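Local coordinates for GGDEF and EAL domain-containing protein (Vibrio cholerae O1 str. 2010EL-1786, PDB 6PWK), which binds cyclic di-GMP and probably acts as a membrane-associated receptor that couples this second messenger to adhesin control and biofilm formation, at residues V139-R144 with F172-T177; R255-L260 with N299-E304. All coordinates share one frame; numbering follows the deposited sequence.

Contact 1 of 2, residues V139-R144 with F172-T177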
ATOM      1  N   VAL A 139       1.437  10.777 -25.730  1.00 64.83           N
ATOM      2  CA  VAL A 139       0.527  11.351 -26.714  1.00 71.84           C
ATOM      3  C   VAL A 139       0.321  10.338 -27.832  1.00 74.30           C
ATOM      4  O   VAL A 139       1.266   9.659 -28.251  1.00 81.02           O
ATOM      5  CB  VAL A 139       1.056  12.694 -27.271  1.00 72.37           C
ATOM      6  CG1 VAL A 139       1.283  13.690 -26.144  1.00 72.25           C
ATOM      7  CG2 VAL A 139       2.341  12.495 -28.044  1.00 80.32           C
ATOM      8  N   VAL A 140      -0.923  10.206 -28.290  1.00 71.88           N
ATOM      9  CA  VAL A 140      -1.242   9.367 -29.439  1.00 77.74           C
ATOM     10  C   VAL A 140      -2.113  10.164 -30.399  1.00 85.53           C
ATOM     11  O   VAL A 140      -2.946  10.975 -29.977  1.00 89.37           O
ATOM     12  CB  VAL A 140      -1.926   8.034 -29.040  1.00 71.64           C
ATOM     13  CG1 VAL A 140      -1.718   7.721 -27.568  1.00 58.59           C
ATOM     14  CG2 VAL A 140      -3.406   8.018 -29.412  1.00 73.56           C
ATOM     15  N   SER A 141      -1.892   9.952 -31.693  1.00 81.43           N
ATOM     16  CA  SER A 141      -2.696  10.556 -32.745  1.00 84.50           C
ATOM     17  C   SER A 141      -3.606   9.492 -33.341  1.00 89.08           C
ATOM     18  O   SER A 141      -3.137   8.416 -33.729  1.00 87.97           O
ATOM     19  CB  SER A 141      -1.815  11.164 -33.835  1.00 80.04           C
ATOM     20  OG  SER A 141      -1.164  10.154 -34.584  1.00 84.92           O
ATOM     21  N   ASN A 142      -4.899   9.792 -33.410  1.00 88.62           N
ATOM     22  CA  ASN A 142      -5.880   8.854 -33.942  1.00 91.09           C
ATOM     23  C   ASN A 142      -5.917   9.007 -35.456  1.00100.09           C
ATOM     24  O   ASN A 142      -6.497   9.959 -35.983  1.00102.84           O
ATOM     25  CB  ASN A 142      -7.254   9.095 -33.323  1.00 90.69           C
ATOM     26  CG  ASN A 142      -8.157   7.881 -33.422  1.00 97.49           C
ATOM     27  OD1 ASN A 142      -7.688   6.745 -33.426  1.00100.23           O
ATOM     28  ND2 ASN A 142      -9.462   8.119 -33.501  1.00 99.51           N
ATOM     29  N   LYS A 143      -5.285   8.069 -36.160  1.00105.22           N
ATOM     30  CA  LYS A 143      -5.275   8.046 -37.617  1.00118.17           C
ATOM     31  C   LYS A 143      -6.034   6.851 -38.181  1.00122.78           C
ATOM     32  O   LYS A 143      -5.986   6.611 -39.392  1.00127.93           O
ATOM     33  CB  LYS A 143      -3.835   8.063 -38.138  1.00120.43           C
ATOM     34  CG  LYS A 143      -3.010   9.248 -37.641  1.00122.05           C
ATOM     35  CD  LYS A 143      -1.832   9.530 -38.563  1.00125.85           C
ATOM     36  CE  LYS A 143      -0.924  10.618 -38.008  1.00122.76           C
ATOM     37  NZ  LYS A 143       0.062  10.086 -37.026  1.00115.78           N
ATOM     38  N   ARG A 144      -6.720   6.092 -37.328  1.00124.55           N
ATOM     39  CA  ARG A 144      -7.623   5.030 -37.747  1.00132.90           C
ATOM     40  C   ARG A 144      -8.854   5.075 -36.853  1.00136.46           C
ATOM     41  O   ARG A 144      -8.874   5.758 -35.827  1.00141.89           O
ATOM     42  CB  ARG A 144      -6.954   3.649 -37.685  1.00136.44           C
ATOM     43  CG  ARG A 144      -5.837   3.441 -38.696  1.00147.04           C
ATOM     44  CD  ARG A 144      -5.286   2.025 -38.643  1.00154.50           C
ATOM     45  NE  ARG A 144      -4.298   1.786 -39.692  1.00159.81           N
ATOM     46  CZ  ARG A 144      -3.677   0.627 -39.889  1.00157.46           C
ATOM     47  NH1 ARG A 144      -3.936  -0.411 -39.106  1.00159.69           N
ATOM     48  NH2 ARG A 144      -2.794   0.506 -40.871  1.00153.26           N
ATOM     49  N   PHE A 172       5.375   9.143 -28.158  1.00 69.53           N
ATOM     50  CA  PHE A 172       4.437   9.290 -29.265  1.00 67.01           C
ATOM     51  C   PHE A 172       4.189   7.936 -29.912  1.00 68.70           C
ATOM     52  O   PHE A 172       5.135   7.256 -30.322  1.00 79.38           O
ATOM     53  CB  PHE A 172       4.967  10.282 -30.303  1.00 78.82           C
ATOM     54  CG  PHE A 172       3.959  10.661 -31.361  1.00 86.83           C
ATOM     55  CD1 PHE A 172       3.716   9.829 -32.445  1.00 92.88           C
ATOM     56  CD2 PHE A 172       3.270  11.859 -31.279  1.00 89.29           C
ATOM     57  CE1 PHE A 172       2.794  10.180 -33.412  1.00 98.37           C
ATOM     58  CE2 PHE A 172       2.348  12.214 -32.244  1.00 94.01           C
ATOM     59  CZ  PHE A 172       2.111  11.375 -33.311  1.00 99.92           C
ATOM     60  N   ILE A 173       2.917   7.553 -30.004  1.00 66.98           N
ATOM     61  CA  ILE A 173       2.484   6.376 -30.748  1.00 75.47           C
ATOM     62  C   ILE A 173       1.303   6.786 -31.615  1.00 81.13           C
ATOM     63  O   ILE A 173       0.369   7.428 -31.128  1.00 76.62           O
ATOM     64  CB  ILE A 173       2.084   5.214 -29.818  1.00 79.57           C
ATOM     65  CG1 ILE A 173       3.251   4.805 -28.919  1.00 81.91           C
ATOM     66  CG2 ILE A 173       1.605   4.020 -30.627  1.00 81.68           C
ATOM     67  CD1 ILE A 173       2.942   3.617 -28.028  1.00 71.57           C
ATOM     68  N   SER A 174       1.341   6.427 -32.892  1.00 94.57           N
ATOM     69  CA  SER A 174       0.219   6.694 -33.779  1.00 92.07           C
ATOM     70  C   SER A 174      -0.733   5.507 -33.770  1.00 87.92           C
ATOM     71  O   SER A 174      -0.311   4.355 -33.654  1.00 84.02           O
ATOM     72  CB  SER A 174       0.705   6.977 -35.200  1.00100.75           C
ATOM     73  OG  SER A 174      -0.387   7.227 -36.067  1.00111.22           O
ATOM     74  N   SER A 175      -2.033   5.797 -33.888  1.00 90.48           N
ATOM     75  CA  SER A 175      -3.041   4.744 -33.786  1.00 97.86           C
ATOM     76  C   SER A 175      -2.916   3.710 -34.897  1.00103.37           C
ATOM     77  O   SER A 175      -3.449   2.602 -34.762  1.00108.82           O
ATOM     78  CB  SER A 175      -4.446   5.347 -33.804  1.00107.33           C
ATOM     79  OG  SER A 175      -4.938   5.449 -35.129  1.00121.04           O
ATOM     80  N   ASP A 176      -2.227   4.040 -35.985  1.00102.39           N
ATOM     81  CA  ASP A 176      -2.035   3.126 -37.101  1.00102.98           C
ATOM     82  C   ASP A 176      -0.784   2.269 -36.954  1.00102.39           C
ATOM     83  O   ASP A 176      -0.428   1.551 -37.895  1.00108.18           O
ATOM     84  CB  ASP A 176      -1.981   3.909 -38.418  1.00 99.93           C
ATOM     85  CG  ASP A 176      -0.963   5.042 -38.390  1.00 97.61           C
ATOM     86  OD1 ASP A 176      -0.080   5.035 -37.510  1.00 95.37           O
ATOM     87  OD2 ASP A 176      -1.051   5.946 -39.249  1.00 98.03           O
ATOM     88  N   THR A 177      -0.118   2.325 -35.801  1.00 97.24           N
ATOM     89  CA  THR A 177       1.165   1.654 -35.635  1.00 94.72           C
ATOM     90  C   THR A 177       1.021   0.145 -35.788  1.00100.05           C
ATOM     91  O   THR A 177      -0.019  -0.443 -35.474  1.00 98.71           O
ATOM     92  CB  THR A 177       1.766   1.979 -34.264  1.00 91.22           C
ATOM     93  OG1 THR A 177       3.061   1.376 -34.154  1.00 90.48           O
ATOM     94  CG2 THR A 177       0.877   1.452 -33.143  1.00 86.90           C
TER

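Contact 2 of 2, residues R255-L260 with N299-E304. With MG (magnesium ion), chain E.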
ATOM      1  N   ARG A 255      16.220 -18.808 -13.776  1.00 73.46           N
ATOM      2  CA  ARG A 255      16.884 -19.184 -15.021  1.00 70.65           C
ATOM      3  C   ARG A 255      18.366 -18.834 -14.990  1.00 54.76           C
ATOM      4  O   ARG A 255      19.202 -19.593 -15.494  1.00 59.00           O
ATOM      5  CB  ARG A 255      16.197 -18.507 -16.207  1.00 72.58           C
ATOM      6  CG  ARG A 255      14.754 -18.942 -16.412  1.00 78.24           C
ATOM      7  CD  ARG A 255      14.664 -20.291 -17.110  1.00 83.54           C
ATOM      8  NE  ARG A 255      14.702 -20.158 -18.564  1.00 88.03           N
ATOM      9  CZ  ARG A 255      15.794 -20.315 -19.305  1.00 91.72           C
ATOM     10  NH1 ARG A 255      16.952 -20.618 -18.733  1.00103.16           N
ATOM     11  NH2 ARG A 255      15.727 -20.173 -20.621  1.00 83.04           N
ATOM     12  N   VAL A 256      18.714 -17.689 -14.398  1.00 48.86           N
ATOM     13  CA  VAL A 256      20.118 -17.296 -14.308  1.00 47.16           C
ATOM     14  C   VAL A 256      20.886 -18.246 -13.396  1.00 55.80           C
ATOM     15  O   VAL A 256      22.011 -18.654 -13.710  1.00 69.02           O
ATOM     16  CB  VAL A 256      20.233 -15.836 -13.834  1.00 52.03           C
ATOM     17  CG1 VAL A 256      21.665 -15.512 -13.445  1.00 59.46           C
ATOM     18  CG2 VAL A 256      19.750 -14.888 -14.922  1.00 51.25           C
ATOM     19  N   ILE A 257      20.293 -18.621 -12.259  1.00 61.42           N
ATOM     20  CA  ILE A 257      20.977 -19.511 -11.325  1.00 61.19           C
ATOM     21  C   ILE A 257      21.173 -20.892 -11.943  1.00 62.90           C
ATOM     22  O   ILE A 257      22.207 -21.537 -11.730  1.00 64.84           O
ATOM     23  CB  ILE A 257      20.206 -19.578  -9.993  1.00 63.31           C
ATOM     24  CG1 ILE A 257      20.341 -18.252  -9.241  1.00 68.22           C
ATOM     25  CG2 ILE A 257      20.703 -20.731  -9.129  1.00 51.81           C
ATOM     26  CD1 ILE A 257      19.580 -18.205  -7.938  1.00 73.59           C
ATOM     27  N   GLN A 258      20.196 -21.361 -12.726  1.00 63.40           N
ATOM     28  CA  GLN A 258      20.369 -22.614 -13.456  1.00 75.53           C
ATOM     29  C   GLN A 258      21.613 -22.571 -14.335  1.00 82.58           C
ATOM     30  O   GLN A 258      22.378 -23.541 -14.392  1.00 82.80           O
ATOM     31  CB  GLN A 258      19.137 -22.906 -14.312  1.00 85.37           C
ATOM     32  CG  GLN A 258      17.854 -23.145 -13.539  1.00 99.90           C
ATOM     33  CD  GLN A 258      16.636 -23.139 -14.443  1.00106.66           C
ATOM     34  OE1 GLN A 258      16.737 -23.418 -15.639  1.00117.29           O
ATOM     35  NE2 GLN A 258      15.479 -22.808 -13.880  1.00 98.18           N
ATOM     36  N   GLN A 259      21.834 -21.448 -15.024  1.00 84.12           N
ATOM     37  CA  GLN A 259      23.015 -21.316 -15.873  1.00 89.46           C
ATOM     38  C   GLN A 259      24.298 -21.337 -15.053  1.00 89.60           C
ATOM     39  O   GLN A 259      25.301 -21.924 -15.474  1.00 99.51           O
ATOM     40  CB  GLN A 259      22.925 -20.034 -16.701  1.00 95.19           C
ATOM     41  CG  GLN A 259      22.003 -20.135 -17.903  1.00103.43           C
ATOM     42  CD  GLN A 259      22.525 -21.101 -18.949  1.00116.30           C
ATOM     43  OE1 GLN A 259      23.729 -21.338 -19.046  1.00123.44           O
ATOM     44  NE2 GLN A 259      21.617 -21.669 -19.734  1.00119.11           N
ATOM     45  N   LEU A 260      24.290 -20.701 -13.879  1.00 79.39           N
ATOM     46  CA  LEU A 260      25.475 -20.731 -13.027  1.00 79.55           C
ATOM     47  C   LEU A 260      25.696 -22.119 -12.440  1.00 90.41           C
ATOM     48  O   LEU A 260      26.843 -22.551 -12.269  1.00 95.02           O
ATOM     49  CB  LEU A 260      25.353 -19.688 -11.917  1.00 74.94           C
ATOM     50  CG  LEU A 260      25.408 -18.227 -12.368  1.00 73.42           C
ATOM     51  CD1 LEU A 260      25.347 -17.291 -11.172  1.00 77.66           C
ATOM     52  CD2 LEU A 260      26.659 -17.969 -13.191  1.00 71.83           C
ATOM     53  N   ASN A 299      28.208 -16.067  -4.810  1.00 89.95           N
ATOM     54  CA  ASN A 299      29.230 -15.048  -5.024  1.00 85.27           C
ATOM     55  C   ASN A 299      29.266 -14.538  -6.458  1.00 78.63           C
ATOM     56  O   ASN A 299      29.939 -13.537  -6.723  1.00 88.19           O
ATOM     57  CB  ASN A 299      30.604 -15.591  -4.628  1.00 90.39           C
ATOM     58  CG  ASN A 299      30.908 -16.934  -5.263  1.00 96.72           C
ATOM     59  OD1 ASN A 299      30.624 -17.985  -4.687  1.00104.87           O
ATOM     60  ND2 ASN A 299      31.492 -16.907  -6.455  1.00 93.96           N
ATOM     61  N   LEU A 300      28.559 -15.190  -7.382  1.00 71.23           N
ATOM     62  CA  LEU A 300      28.547 -14.806  -8.787  1.00 74.38           C
ATOM     63  C   LEU A 300      27.273 -14.064  -9.181  1.00 74.91           C
ATOM     64  O   LEU A 300      26.981 -13.943 -10.376  1.00 77.60           O
ATOM     65  CB  LEU A 300      28.727 -16.042  -9.670  1.00 70.99           C
ATOM     66  CG  LEU A 300      30.023 -16.839  -9.507  1.00 71.81           C
ATOM     67  CD1 LEU A 300      29.948 -18.144 -10.283  1.00 67.01           C
ATOM     68  CD2 LEU A 300      31.214 -16.014  -9.963  1.00 81.31           C
ATOM     69  N   LEU A 301      26.513 -13.566  -8.208  1.00 71.24           N
ATOM     70  CA  LEU A 301      25.246 -12.891  -8.466  1.00 65.74           C
ATOM     71  C   LEU A 301      25.332 -11.448  -7.993  1.00 64.60           C
ATOM     72  O   LEU A 301      25.548 -11.191  -6.804  1.00 71.63           O
ATOM     73  CB  LEU A 301      24.085 -13.608  -7.773  1.00 59.64           C
ATOM     74  CG  LEU A 301      23.604 -14.926  -8.381  1.00 61.27           C
ATOM     75  CD1 LEU A 301      22.553 -15.568  -7.493  1.00 63.00           C
ATOM     76  CD2 LEU A 301      23.054 -14.700  -9.777  1.00 56.94           C
ATOM     77  N   HIS A 302      25.161 -10.514  -8.924  1.00 53.12           N
ATOM     78  CA  HIS A 302      25.032  -9.094  -8.619  1.00 57.98           C
ATOM     79  C   HIS A 302      23.598  -8.679  -8.913  1.00 60.09           C
ATOM     80  O   HIS A 302      23.106  -8.882 -10.027  1.00 59.15           O
ATOM     81  CB  HIS A 302      26.012  -8.255  -9.442  1.00 59.32           C
ATOM     82  CG  HIS A 302      27.447  -8.450  -9.065  1.00 69.35           C
ATOM     83  ND1 HIS A 302      28.471  -7.732  -9.645  1.00 68.52           N
ATOM     84  CD2 HIS A 302      28.031  -9.277  -8.166  1.00 73.37           C
ATOM     85  CE1 HIS A 302      29.623  -8.109  -9.120  1.00 72.40           C
ATOM     86  NE2 HIS A 302      29.383  -9.046  -8.220  1.00 74.66           N
ATOM     87  N   PHE A 303      22.926  -8.107  -7.919  1.00 57.03           N
ATOM     88  CA  PHE A 303      21.549  -7.657  -8.073  1.00 56.24           C
ATOM     89  C   PHE A 303      21.543  -6.164  -8.376  1.00 58.05           C
ATOM     90  O   PHE A 303      21.962  -5.355  -7.543  1.00 61.21           O
ATOM     91  CB  PHE A 303      20.727  -7.971  -6.824  1.00 50.11           C
ATOM     92  CG  PHE A 303      20.430  -9.434  -6.655  1.00 50.85           C
ATOM     93  CD1 PHE A 303      19.379 -10.023  -7.337  1.00 52.08           C
ATOM     94  CD2 PHE A 303      21.209 -10.223  -5.825  1.00 55.00           C
ATOM     95  CE1 PHE A 303      19.106 -11.370  -7.191  1.00 56.85           C
ATOM     96  CE2 PHE A 303      20.941 -11.572  -5.674  1.00 55.78           C
ATOM     97  CZ  PHE A 303      19.888 -12.146  -6.357  1.00 54.88           C
ATOM     98  N   GLU A 304      21.073  -5.805  -9.568  1.00 56.20           N
ATOM     99  CA  GLU A 304      21.062  -4.417 -10.016  1.00 53.42           C
ATOM    100  C   GLU A 304      19.752  -3.776  -9.574  1.00 53.10           C
ATOM    101  O   GLU A 304      18.677  -4.129 -10.072  1.00 54.86           O
ATOM    102  CB  GLU A 304      21.243  -4.339 -11.530  1.00 51.67           C
ATOM    103  CG  GLU A 304      21.931  -3.068 -11.995  1.00 66.05           C
ATOM    104  CD  GLU A 304      22.762  -3.277 -13.248  1.00 65.09           C
ATOM    105  OE1 GLU A 304      22.249  -3.021 -14.358  1.00 64.66           O
ATOM    106  OE2 GLU A 304      23.929  -3.705 -13.123  1.00 58.51           O
TER
HETATM  107 MG    MG E 703      20.528  -2.268 -15.424  1.00 45.01          MG

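Contact 1 of 2, residues V139-R144 with F172-T177
The two strands of a beta-alpha-beta unit at one margin of the GGDEF-domain sheet meet here: Val139 to Asn142 runs beside Phe172 to Ser174, the short axes 4.9 Å apart and 18° from parallel. Ile173 N gives a hydrogen bond to Val139 O, and Ser141 N reaches Ile173 O only weakly. Ser175 N donates to Ser141 O at 2.8 Å.

Side chains add to the pairing toward the 142-144 and 174-177 turns. Ser175 OG lies between its own backbone N and carbonyl carbon (chi1 90°), which brings it up to the backbone N-H groups of Lys143 and Arg144. Ser175 OG accepts a hydrogen bond from Lys143 N at 2.8 Å. A weak one comes to the same oxygen from Arg144 N. Lys143 bends at its last torsion (chi4 84°), which turns NZ back toward Ser141 and Ser174, and it donates to Ser141 OG at 2.7 Å and to Ser174 OG at 3.0 Å. Ser174 OG in turn donates to Asp176 OD1 at 2.6 Å, meeting it from above the carboxylate plane, so lysine, serine and aspartate form a chain of bonds. The extended Arg144 chain crosses Asp176 at about a right angle and lays a guanidinium face over Asp176 O. Phe172 CD2 touches Val139 CG2, while Lys143 NZ approaches the edge of the same ring.

Helix 106-118 packs against the face bearing Val139, Ser141 and Phe172, and its Lys110 makes a cation-pi contact with that ring. Helix 148-164, the crossover of the unit, covers Val140 and Ile173 from the other face, and strand 45-51 pairs antiparallel with strand 136-142 along its far edge.

Contact 2 of 2, residues R255-L260 with N299-E304
One side chain, Leu301, receives three residues of the helix at once, and its two methyls divide the work. Leu301 CD1 lies 3.9 Å from Ile257 CG1, with Ile257 CD1 close behind. Leu301 CD2 takes the other two: it lies 4.0 Å from Val256 CG1 and 3.7 Å from Leu260 CD1. The approaches differ as well. Ile257 crosses Leu301 at about a right angle, whereas Val256 and Leu301 slide past each other in opposite directions. Leu301 CG is anti to its carbonyl carbon (chi1 -74°); chi2 of 174° extends the branch ending in CD1, which reaches Ile257, while CD2 branches off at CG toward Val256 and Leu260. Leu260 CD1 has a second task, since it also rests on Leu300, 3.9 Å from Leu300 CB and 3.8 Å from Leu300 O. The interface is thus apolar apart from that carbonyl oxygen, and it buries 200 Å² in all.

The helix segment runs 159° to strand 301-304, close to antiparallel, with their axes 11.2 Å apart. Such helix-on-strand packing belongs to the barrel of the EAL domain, a TIM-barrel-like fold in which helices surround largely parallel strands. Helix 245-261 also lies against strand 269-272, where Val256 touches Leu269 and Ile271, and Leu301 itself reaches Ile271 of that strand and Leu291 of helix 281-292.

Farther along the strand, Glu304 takes no part in the packing and instead binds magnesium through OE1 at 2.2 Å. Glu218, Asn272 and Asp334 are the other protein ligands of the ion. The second carboxylate oxygen, OE2, is held by a salt bridge from Lys355 NZ and a hydrogen bond with Tyr353 OH, which would be expected to restrict the rotation of the liganding group.

How the contacts relate
From the N terminus, helix 3-18 leads into the GGDEF domain, where contact 1 closes a loop of 27 intervening residues that is mostly helix 148-164. After that closure the chain goes on by helix 184-197 to the strands and helices of the EAL domain. There contact 2 spans 38 residues, including strand 269-272 and helix 281-292, before strand 301-305 returns beside helix 245-261. The loops therefore follow in series, neither enclosing nor crossing the other. The centres of contact 1 and contact 2 are about 40 Å apart, on opposite sides of the chain's centre. Contact 1 joins neighbouring strands within one sheet, whereas contact 2 ties a helix to the strand layer of the barrel.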